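Local coordinates for protein succinylglutamate desuccinylase/aspartoacylase (Shewanella frigidimarina, PDB 3LWU) that binds a zinc ion and probably acts as a hydrolase on ester bonds, as a putative member of the succinylglutamate desuccinylase/aspartoacylase family, at residues S55-E66 / A182-T193; V41-E50 / Q84-A95. All coordinates share one frame; numbering follows the deposited sequence.

Interaction 1 (S55-E66 / A182-T193); sequences SVYIQANVHGAE and AHQADIVLDLHT. With ZN (zinc ion), chain C.
The zinc site of this M14-type catalytic domain lies beside the C-terminal part of two parallel strands, with H63 and E66 on the loop after 56-60 and H192 within 187-193; alternating backbone bonds (Y57 N to I187 O, L189 N to Y57 O) establish the parallel pairing. H63 ND1 and H192 ND1 each bind zinc at 2.1 Å, with ring planes 75° apart, while E66 reaches it unequally, OE1 at 2.1 Å and OE2 at 2.6 Å. E66 CG lies anti to the carbonyl carbon (chi1 -62°) and the chain beyond is extended, which carries the carboxylate to the metal; OE1 also accepts T193 N at 3.1 Å from above the carboxylate plane. H63 NE2 is hydrogen-bonded to N119. On the far side of the H192 ring from zinc, NE2 gives a weak bond to D190 OD2. D190 OD1 takes Q59 NE2 at 3.0 Å, in the amide plane but 66° out of the carboxylate plane. Q59 OE1 receives Y57 OH at 2.8 Å on a lone pair. Y57, Q59 and D190 form a relay behind H192 that probably helps to set its ring, and D190 would probably make the imidazole more electron-rich.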
loop_
_atom_site.group_PDB
_atom_site.type_symbol
_atom_site.label_atom_id
_atom_site.label_comp_id
_atom_site.label_asym_id
_atom_site.label_seq_id
_atom_site.Cartn_x
_atom_site.Cartn_y
_atom_site.Cartn_z
ATOM N N SER A 55 -1.781 -35.527 -20.670
ATOM C CA SER A 55 -1.570 -34.122 -20.932
ATOM C C SER A 55 -1.236 -33.408 -19.645
ATOM O O SER A 55 -1.567 -33.893 -18.535
ATOM C CB SER A 55 -2.812 -33.497 -21.569
ATOM O OG SER A 55 -3.929 -33.570 -20.696
ATOM N N VAL A 56 -0.641 -32.233 -19.808
ATOM C CA VAL A 56 -0.070 -31.480 -18.721
ATOM C C VAL A 56 -0.443 -30.020 -18.806
ATOM O O VAL A 56 -0.437 -29.421 -19.897
ATOM C CB VAL A 56 1.472 -31.618 -18.745
ATOM C CG1 VAL A 56 2.148 -30.885 -17.560
ATOM C CG2 VAL A 56 1.839 -33.103 -18.764
ATOM N N TYR A 57 -0.732 -29.430 -17.649
ATOM C CA TYR A 57 -0.992 -27.981 -17.542
ATOM C C TYR A 57 -0.048 -27.446 -16.489
ATOM O O TYR A 57 0.016 -27.969 -15.376
ATOM C CB TYR A 57 -2.429 -27.693 -17.139
ATOM C CG TYR A 57 -2.694 -26.236 -16.812
ATOM C CD1 TYR A 57 -2.898 -25.304 -17.828
ATOM C CD2 TYR A 57 -2.703 -25.785 -15.504
ATOM C CE1 TYR A 57 -3.138 -24.011 -17.559
ATOM C CE2 TYR A 57 -2.917 -24.451 -15.219
ATOM C CZ TYR A 57 -3.141 -23.568 -16.255
ATOM O OH TYR A 57 -3.384 -22.238 -16.011
ATOM N N ILE A 58 0.740 -26.456 -16.868
ATOM C CA ILE A 58 1.753 -25.888 -15.985
ATOM C C ILE A 58 1.535 -24.398 -15.927
ATOM O O ILE A 58 1.463 -23.786 -16.976
ATOM C CB ILE A 58 3.149 -26.144 -16.534
ATOM C CG1 ILE A 58 3.399 -27.653 -16.674
ATOM C CG2 ILE A 58 4.214 -25.520 -15.604
ATOM C CD1 ILE A 58 4.786 -28.018 -17.338
ATOM N N GLN A 59 1.397 -23.818 -14.734
ATOM C CA GLN A 59 1.224 -22.377 -14.583
ATOM C C GLN A 59 2.213 -21.830 -13.561
ATOM O O GLN A 59 2.685 -22.557 -12.718
ATOM C CB GLN A 59 -0.210 -21.976 -14.209
ATOM C CG GLN A 59 -0.716 -22.473 -12.815
ATOM C CD GLN A 59 -2.076 -21.922 -12.453
ATOM O OE1 GLN A 59 -2.899 -21.680 -13.335
ATOM N NE2 GLN A 59 -2.317 -21.706 -11.146
ATOM N N ALA A 60 2.548 -20.550 -13.680
ATOM C CA ALA A 60 3.400 -19.872 -12.716
ATOM C C ALA A 60 2.823 -18.529 -12.318
ATOM O O ALA A 60 2.064 -17.920 -13.100
ATOM C CB ALA A 60 4.837 -19.650 -13.310
ATOM N N ASN A 61 3.202 -18.064 -11.119
ATOM C CA ASN A 61 3.195 -16.609 -10.777
ATOM C C ASN A 61 1.800 -16.094 -10.473
ATOM O O ASN A 61 1.526 -14.918 -10.604
ATOM C CB ASN A 61 3.875 -15.813 -11.908
ATOM C CG ASN A 61 4.502 -14.459 -11.475
ATOM O OD1 ASN A 61 5.048 -13.779 -12.338
ATOM N ND2 ASN A 61 4.461 -14.092 -10.172
ATOM N N VAL A 62 0.922 -16.981 -9.991
ATOM C CA VAL A 62 -0.373 -16.547 -9.484
ATOM C C VAL A 62 -0.219 -15.615 -8.292
ATOM O O VAL A 62 -1.002 -14.678 -8.098
ATOM C CB VAL A 62 -1.253 -17.730 -9.124
ATOM C CG1 VAL A 62 -2.474 -17.262 -8.349
ATOM C CG2 VAL A 62 -1.673 -18.451 -10.405
ATOM N N HIS A 63 0.775 -15.901 -7.477
ATOM C CA HIS A 63 1.235 -14.970 -6.444
ATOM C C HIS A 63 2.249 -14.112 -7.140
ATOM O O HIS A 63 3.247 -14.614 -7.605
ATOM C CB HIS A 63 1.858 -15.749 -5.253
ATOM C CG HIS A 63 0.840 -16.327 -4.319
ATOM N ND1 HIS A 63 0.971 -17.564 -3.728
ATOM C CD2 HIS A 63 -0.371 -15.859 -3.931
ATOM C CE1 HIS A 63 -0.084 -17.815 -2.973
ATOM N NE2 HIS A 63 -0.923 -16.797 -3.085
ATOM N N GLY A 64 2.026 -12.802 -7.224
ATOM C CA GLY A 64 2.763 -11.981 -8.173
ATOM C C GLY A 64 4.233 -11.744 -7.903
ATOM O O GLY A 64 4.960 -11.390 -8.818
ATOM N N ALA A 65 4.658 -11.912 -6.650
ATOM C CA ALA A 65 6.063 -11.790 -6.269
ATOM C C ALA A 65 6.851 -13.033 -6.611
ATOM O O ALA A 65 8.083 -13.035 -6.615
ATOM C CB ALA A 65 6.185 -11.525 -4.710
ATOM N N GLU A 66 6.135 -14.118 -6.865
ATOM C CA GLU A 66 6.741 -15.423 -7.023
ATOM C C GLU A 66 7.097 -15.656 -8.481
ATOM O O GLU A 66 6.446 -16.454 -9.170
ATOM C CB GLU A 66 5.791 -16.468 -6.447
ATOM C CG GLU A 66 5.556 -16.255 -4.955
ATOM C CD GLU A 66 4.578 -17.218 -4.303
ATOM O OE1 GLU A 66 4.205 -18.205 -4.957
ATOM O OE2 GLU A 66 4.124 -16.949 -3.130
ATOM N N ALA A 182 -6.855 -26.084 -16.260
ATOM C CA ALA A 182 -6.201 -27.124 -15.451
ATOM C C ALA A 182 -7.010 -28.420 -15.463
ATOM O O ALA A 182 -6.456 -29.526 -15.516
ATOM C CB ALA A 182 -5.982 -26.635 -14.002
ATOM N N HIS A 183 -8.331 -28.284 -15.450
ATOM C CA HIS A 183 -9.231 -29.444 -15.437
ATOM C C HIS A 183 -9.111 -30.329 -16.698
ATOM O O HIS A 183 -9.451 -31.494 -16.645
ATOM C CB HIS A 183 -10.690 -29.009 -15.247
ATOM C CG HIS A 183 -11.094 -28.800 -13.819
ATOM N ND1 HIS A 183 -10.745 -29.664 -12.805
ATOM C CD2 HIS A 183 -11.847 -27.826 -13.237
ATOM C CE1 HIS A 183 -11.243 -29.221 -11.659
ATOM N NE2 HIS A 183 -11.934 -28.118 -11.896
ATOM N N GLN A 184 -8.645 -29.754 -17.806
ATOM C CA GLN A 184 -8.499 -30.458 -19.047
ATOM C C GLN A 184 -7.316 -31.402 -19.007
ATOM O O GLN A 184 -7.274 -32.303 -19.821
ATOM C CB GLN A 184 -8.276 -29.489 -20.232
ATOM C CG GLN A 184 -9.502 -28.650 -20.676
ATOM C CD GLN A 184 -10.604 -29.496 -21.348
ATOM O OE1 GLN A 184 -10.507 -30.737 -21.470
ATOM N NE2 GLN A 184 -11.663 -28.818 -21.780
ATOM N N ALA A 185 -6.373 -31.196 -18.085
ATOM C CA ALA A 185 -5.101 -31.921 -18.076
ATOM C C ALA A 185 -5.085 -33.142 -17.130
ATOM O O ALA A 185 -5.821 -33.191 -16.155
ATOM C CB ALA A 185 -3.983 -30.996 -17.731
ATOM N N ASP A 186 -4.213 -34.101 -17.407
ATOM C CA ASP A 186 -4.037 -35.268 -16.526
ATOM C C ASP A 186 -3.079 -34.974 -15.372
ATOM O O ASP A 186 -3.090 -35.657 -14.328
ATOM C CB ASP A 186 -3.484 -36.447 -17.331
ATOM C CG ASP A 186 -4.453 -36.925 -18.393
ATOM O OD1 ASP A 186 -5.518 -37.450 -18.011
ATOM O OD2 ASP A 186 -4.170 -36.769 -19.605
ATOM N N ILE A 187 -2.227 -33.984 -15.593
ATOM C CA ILE A 187 -1.161 -33.616 -14.692
ATOM C C ILE A 187 -1.164 -32.111 -14.607
ATOM O O ILE A 187 -1.144 -31.437 -15.642
ATOM C CB ILE A 187 0.219 -34.056 -15.239
ATOM C CG1 ILE A 187 0.309 -35.585 -15.276
ATOM C CG2 ILE A 187 1.344 -33.492 -14.361
ATOM C CD1 ILE A 187 1.322 -36.133 -16.333
ATOM N N VAL A 188 -1.227 -31.595 -13.385
ATOM C CA VAL A 188 -1.269 -30.151 -13.147
ATOM C C VAL A 188 -0.084 -29.776 -12.258
ATOM O O VAL A 188 0.106 -30.380 -11.217
ATOM C CB VAL A 188 -2.581 -29.729 -12.443
ATOM C CG1 VAL A 188 -2.509 -28.232 -11.935
ATOM C CG2 VAL A 188 -3.761 -29.961 -13.366
ATOM N N LEU A 189 0.712 -28.798 -12.697
ATOM C CA LEU A 189 1.822 -28.275 -11.910
ATOM C C LEU A 189 1.588 -26.794 -11.722
ATOM O O LEU A 189 1.546 -26.024 -12.715
ATOM C CB LEU A 189 3.162 -28.500 -12.594
ATOM C CG LEU A 189 3.500 -29.930 -13.038
ATOM C CD1 LEU A 189 4.795 -29.923 -13.864
ATOM C CD2 LEU A 189 3.575 -30.904 -11.883
ATOM N N ASP A 190 1.434 -26.393 -10.460
ATOM C CA ASP A 190 1.290 -24.983 -10.081
ATOM C C ASP A 190 2.606 -24.556 -9.481
ATOM O O ASP A 190 2.993 -25.060 -8.443
ATOM C CB ASP A 190 0.159 -24.830 -9.066
ATOM C CG ASP A 190 -0.272 -23.395 -8.850
ATOM O OD1 ASP A 190 0.172 -22.492 -9.587
ATOM O OD2 ASP A 190 -1.083 -23.168 -7.896
ATOM N N LEU A 191 3.300 -23.658 -10.152
ATOM C CA LEU A 191 4.628 -23.222 -9.754
ATOM C C LEU A 191 4.616 -21.932 -8.940
ATOM O O LEU A 191 4.212 -20.872 -9.424
ATOM C CB LEU A 191 5.489 -22.995 -10.991
ATOM C CG LEU A 191 5.612 -24.106 -12.032
ATOM C CD1 LEU A 191 6.649 -23.751 -13.019
ATOM C CD2 LEU A 191 5.938 -25.493 -11.406
ATOM N N HIS A 192 5.092 -22.059 -7.707
ATOM C CA HIS A 192 5.142 -21.005 -6.727
ATOM C C HIS A 192 6.578 -20.827 -6.206
ATOM O O HIS A 192 7.487 -21.524 -6.615
ATOM C CB HIS A 192 4.228 -21.365 -5.561
ATOM C CG HIS A 192 2.765 -21.233 -5.858
ATOM N ND1 HIS A 192 1.979 -20.267 -5.275
ATOM C CD2 HIS A 192 1.932 -21.982 -6.626
ATOM C CE1 HIS A 192 0.725 -20.440 -5.653
ATOM N NE2 HIS A 192 0.672 -21.454 -6.497
ATOM N N THR A 193 6.790 -19.817 -5.359
ATOM C CA THR A 193 8.003 -19.724 -4.544
ATOM C C THR A 193 7.576 -19.422 -3.114
ATOM O O THR A 193 6.469 -18.967 -2.873
ATOM C CB THR A 193 8.981 -18.598 -4.985
ATOM O OG1 THR A 193 8.530 -17.347 -4.444
ATOM C CG2 THR A 193 9.133 -18.502 -6.526
HETATM ZN ZN ZN C . 2.578 -18.866 -3.885
HETATM O O HOH W 1 -5.832 -34.924 -21.720
HETATM O O HOH W 2 -4.797 -30.935 -21.549
HETATM O O HOH W 3 1.515 -19.976 -9.507
HETATM O O HOH W 4 6.173 -19.083 -9.873
#

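Interaction 2 (V41-E50 / Q84-A95); sequences VPIYSFMGSE and QVLGDITLAPLA
V85 O is gripped twice by S49: the backbone N donates at 3.1 Å, tilted from the carbonyl plane, and OG at 3.2 Å, from above it. These bonds belong to the loop end of an antiparallel strand pair, 41-46 with 89-92, in the same sheet as the zinc-bearing strands, with 89-92 next to 56-60. The pairing is defined by reciprocal bonds at Y44/L91 and F46/I89, with S45/T90 as the non-hydrogen-bonded pair between them. Past the strands, G48 N donates to D88 OD1 at 2.7 Å, nearly straight at 174° and on the anti lone pair, so a side chain bridges the step between the strand pairing and the backbone bonds of S49 and E50. G48 CA passes 3.1 Å from L86 O, with the chains closely packed here. E50 N meets L86 O on a lone pair at 3.0 Å, and the extended E50 side chain lies alongside L86, pointing the same way, with E50 OE2 3.9 Å from L86 CD2. An alanine in place of E50 would keep the backbone bond but would probably leave the isobutyl group of L86 without its neighbour on that side and freer to turn. On the face carrying Y44, F46 and L91, M77 of helix 68-80 packs against the side chains of Y44 and F46. L91 CD1 comes to the edge of the F46 ring, and P93 CG to that of Y44, whose hydroxyl bonds to I343 and Y346 of the second subunit. The other face brings T90 CG2 against I43 CG2. CG1 of I43 stands beside the backbone N (chi1 -57°), and chi2 of -66° turns CD1 back to within 3.5 Å of A92 CB.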
loop_
_atom_site.group_PDB
_atom_site.type_symbol
_atom_site.label_atom_id
_atom_site.label_comp_id
_atom_site.label_asym_id
_atom_site.label_seq_id
_atom_site.Cartn_x
_atom_site.Cartn_y
_atom_site.Cartn_z
ATOM N N VAL A 41 -3.332 -13.505 -20.048
ATOM C CA VAL A 41 -2.311 -14.489 -19.732
ATOM C C VAL A 41 -1.890 -15.144 -21.027
ATOM O O VAL A 41 -2.749 -15.574 -21.788
ATOM C CB VAL A 41 -2.860 -15.558 -18.788
ATOM C CG1 VAL A 41 -1.850 -16.675 -18.569
ATOM C CG2 VAL A 41 -3.295 -14.899 -17.458
ATOM N N PRO A 42 -0.568 -15.221 -21.295
ATOM C CA PRO A 42 -0.064 -15.885 -22.488
ATOM C C PRO A 42 -0.059 -17.405 -22.278
ATOM O O PRO A 42 0.281 -17.869 -21.211
ATOM C CB PRO A 42 1.358 -15.344 -22.617
ATOM C CG PRO A 42 1.769 -14.969 -21.234
ATOM C CD PRO A 42 0.507 -14.603 -20.500
ATOM N N ILE A 43 -0.479 -18.139 -23.298
ATOM C CA ILE A 43 -0.591 -19.580 -23.282
ATOM C C ILE A 43 0.274 -20.130 -24.431
ATOM O O ILE A 43 0.213 -19.651 -25.578
ATOM C CB ILE A 43 -2.087 -20.037 -23.419
ATOM C CG1 ILE A 43 -2.965 -19.409 -22.292
ATOM C CG2 ILE A 43 -2.230 -21.548 -23.433
ATOM C CD1 ILE A 43 -2.649 -19.877 -20.890
ATOM N N TYR A 44 1.093 -21.133 -24.090
ATOM C CA TYR A 44 1.962 -21.824 -25.013
ATOM C C TYR A 44 1.554 -23.277 -24.956
ATOM O O TYR A 44 1.388 -23.850 -23.872
ATOM C CB TYR A 44 3.436 -21.699 -24.577
ATOM C CG TYR A 44 3.951 -20.288 -24.606
ATOM C CD1 TYR A 44 4.331 -19.697 -25.793
ATOM C CD2 TYR A 44 4.011 -19.518 -23.450
ATOM C CE1 TYR A 44 4.812 -18.358 -25.833
ATOM C CE2 TYR A 44 4.470 -18.170 -23.487
ATOM C CZ TYR A 44 4.871 -17.615 -24.687
ATOM O OH TYR A 44 5.365 -16.332 -24.736
ATOM N N SER A 45 1.412 -23.875 -26.121
ATOM C CA SER A 45 0.990 -25.254 -26.208
ATOM C C SER A 45 1.946 -26.075 -27.074
ATOM O O SER A 45 2.189 -25.716 -28.218
ATOM C CB SER A 45 -0.443 -25.304 -26.759
ATOM O OG SER A 45 -0.797 -26.647 -27.015
ATOM N N PHE A 46 2.521 -27.143 -26.506
ATOM C CA PHE A 46 3.266 -28.118 -27.287
ATOM C C PHE A 46 2.330 -29.289 -27.538
ATOM O O PHE A 46 1.980 -30.026 -26.621
ATOM C CB PHE A 46 4.525 -28.603 -26.541
ATOM C CG PHE A 46 5.663 -27.573 -26.470
ATOM C CD1 PHE A 46 5.655 -26.578 -25.542
ATOM C CD2 PHE A 46 6.734 -27.643 -27.332
ATOM C CE1 PHE A 46 6.680 -25.642 -25.506
ATOM C CE2 PHE A 46 7.756 -26.753 -27.285
ATOM C CZ PHE A 46 7.731 -25.741 -26.378
HETATM N N MSE A 47 1.899 -29.452 -28.772
HETATM C CA MSE A 47 0.935 -30.506 -29.126
HETATM C C MSE A 47 1.558 -31.845 -28.963
HETATM O O MSE A 47 2.644 -32.038 -29.449
HETATM C CB MSE A 47 0.621 -30.476 -30.596
HETATM C CG MSE A 47 -0.542 -29.661 -30.991
HETATM SE SE MSE A 47 -0.713 -30.073 -32.912
HETATM C CE MSE A 47 -0.978 -28.143 -33.277
ATOM N N GLY A 48 0.854 -32.787 -28.357
ATOM C CA GLY A 48 1.333 -34.149 -28.300
ATOM C C GLY A 48 1.076 -34.872 -29.619
ATOM O O GLY A 48 0.096 -34.605 -30.264
ATOM N N SER A 49 1.985 -35.761 -30.011
ATOM C CA SER A 49 1.868 -36.571 -31.240
ATOM C C SER A 49 1.077 -37.869 -31.052
ATOM O O SER A 49 0.743 -38.505 -32.027
ATOM C CB SER A 49 3.273 -36.905 -31.805
ATOM O OG SER A 49 4.134 -37.465 -30.817
ATOM N N GLU A 50 0.788 -38.247 -29.805
ATOM C CA GLU A 50 0.001 -39.455 -29.470
ATOM C C GLU A 50 -1.249 -39.064 -28.698
ATOM O O GLU A 50 -1.152 -38.565 -27.574
ATOM C CB GLU A 50 0.764 -40.358 -28.501
ATOM C CG GLU A 50 1.736 -41.355 -29.061
ATOM C CD GLU A 50 2.392 -42.192 -27.932
ATOM O OE1 GLU A 50 1.931 -42.120 -26.760
ATOM O OE2 GLU A 50 3.373 -42.922 -28.219
ATOM N N GLN A 84 10.745 -35.198 -27.869
ATOM C CA GLN A 84 9.531 -35.542 -28.567
ATOM C C GLN A 84 8.343 -35.567 -27.599
ATOM O O GLN A 84 8.283 -36.417 -26.687
ATOM C CB GLN A 84 9.680 -36.889 -29.253
ATOM C CG GLN A 84 8.405 -37.347 -29.912
ATOM C CD GLN A 84 8.658 -38.465 -30.865
ATOM O OE1 GLN A 84 8.912 -39.615 -30.464
ATOM N NE2 GLN A 84 8.585 -38.149 -32.150
ATOM N N VAL A 85 7.387 -34.662 -27.826
ATOM C CA VAL A 85 6.252 -34.492 -26.958
ATOM C C VAL A 85 5.138 -35.444 -27.402
ATOM O O VAL A 85 4.622 -35.346 -28.515
ATOM C CB VAL A 85 5.779 -33.012 -26.952
ATOM C CG1 VAL A 85 4.604 -32.820 -25.990
ATOM C CG2 VAL A 85 6.938 -32.060 -26.531
ATOM N N LEU A 86 4.784 -36.369 -26.527
ATOM C CA LEU A 86 3.745 -37.361 -26.822
ATOM C C LEU A 86 2.376 -36.851 -26.381
ATOM O O LEU A 86 1.379 -37.045 -27.098
ATOM C CB LEU A 86 4.063 -38.697 -26.160
ATOM C CG LEU A 86 5.405 -39.345 -26.550
ATOM C CD1 LEU A 86 5.617 -40.637 -25.745
ATOM C CD2 LEU A 86 5.491 -39.615 -28.065
ATOM N N GLY A 87 2.325 -36.197 -25.222
ATOM C CA GLY A 87 1.073 -35.667 -24.712
ATOM C C GLY A 87 1.063 -34.161 -24.717
ATOM O O GLY A 87 2.114 -33.535 -24.596
ATOM N N ASP A 88 -0.114 -33.565 -24.829
ATOM C CA ASP A 88 -0.213 -32.103 -24.871
ATOM C C ASP A 88 0.409 -31.489 -23.604
ATOM O O ASP A 88 0.182 -31.986 -22.495
ATOM C CB ASP A 88 -1.685 -31.641 -24.992
ATOM C CG ASP A 88 -2.286 -31.871 -26.371
ATOM O OD1 ASP A 88 -1.578 -32.144 -27.371
ATOM O OD2 ASP A 88 -3.519 -31.716 -26.462
ATOM N N ILE A 89 1.167 -30.399 -23.784
ATOM C CA ILE A 89 1.713 -29.612 -22.679
ATOM C C ILE A 89 1.305 -28.192 -22.892
ATOM O O ILE A 89 1.617 -27.591 -23.924
ATOM C CB ILE A 89 3.242 -29.682 -22.555
ATOM C CG1 ILE A 89 3.686 -31.143 -22.451
ATOM C CG2 ILE A 89 3.761 -28.876 -21.299
ATOM C CD1 ILE A 89 5.207 -31.346 -22.461
ATOM N N THR A 90 0.591 -27.670 -21.901
ATOM C CA THR A 90 0.097 -26.317 -21.920
ATOM C C THR A 90 0.767 -25.543 -20.789
ATOM O O THR A 90 0.761 -25.987 -19.647
ATOM C CB THR A 90 -1.432 -26.267 -21.747
ATOM O OG1 THR A 90 -2.045 -27.056 -22.766
ATOM C CG2 THR A 90 -1.920 -24.831 -21.868
ATOM N N LEU A 91 1.354 -24.394 -21.111
ATOM C CA LEU A 91 2.072 -23.626 -20.122
ATOM C C LEU A 91 1.466 -22.230 -20.042
ATOM O O LEU A 91 1.226 -21.600 -21.067
ATOM C CB LEU A 91 3.568 -23.574 -20.462
ATOM C CG LEU A 91 4.169 -24.991 -20.578
ATOM C CD1 LEU A 91 4.220 -25.359 -22.052
ATOM C CD2 LEU A 91 5.576 -25.078 -19.964
ATOM N N ALA A 92 1.223 -21.767 -18.809
ATOM C CA ALA A 92 0.628 -20.457 -18.555
ATOM C C ALA A 92 1.548 -19.686 -17.615
ATOM O O ALA A 92 1.328 -19.678 -16.409
ATOM C CB ALA A 92 -0.780 -20.583 -17.956
ATOM N N PRO A 93 2.610 -19.065 -18.164
ATOM C CA PRO A 93 3.402 -18.220 -17.286
ATOM C C PRO A 93 2.691 -16.889 -17.059
ATOM O O PRO A 93 1.692 -16.605 -17.710
ATOM C CB PRO A 93 4.697 -18.034 -18.068
ATOM C CG PRO A 93 4.276 -18.053 -19.457
ATOM C CD PRO A 93 3.140 -19.056 -19.536
ATOM N N LEU A 94 3.178 -16.091 -16.127
ATOM C CA LEU A 94 2.598 -14.755 -15.881
ATOM C C LEU A 94 1.072 -14.866 -15.713
ATOM O O LEU A 94 0.313 -14.133 -16.334
ATOM C CB LEU A 94 2.953 -13.802 -17.031
ATOM C CG LEU A 94 4.447 -13.566 -17.313
ATOM C CD1 LEU A 94 4.626 -12.805 -18.681
ATOM C CD2 LEU A 94 5.248 -12.820 -16.188
ATOM N N ALA A 95 0.625 -15.778 -14.863
ATOM C CA ALA A 95 -0.782 -16.152 -14.831
ATOM C C ALA A 95 -1.663 -15.198 -14.045
ATOM O O ALA A 95 -2.869 -15.364 -14.046
ATOM C CB ALA A 95 -0.952 -17.599 -14.304
#

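How the interactions relate
Interactions 1 and 2 have centres 12 Å apart and join where strand 56-60 of interaction 1 lies next to, and parallel with, strand 89-92 of interaction 2. I58 ties them through both its N, 2.8 Å from T90 O, and its O, 2.7 Å from A92 N, both probable hydrogen bonds. The local strand order is therefore 38-46, 89-92, 56-60, 187-194. Along the chain the segments alternate, 41-50, 55-66, 84-95, 182-193, so the two contacts interlock rather than forming separate units. Helix 68-80 packs on both contacts. Interaction 1 carries the zinc near the chain's centre; interaction 2 continues the sheet toward 24-32, and its Y44, P93 and L94 side chains meet the second subunit.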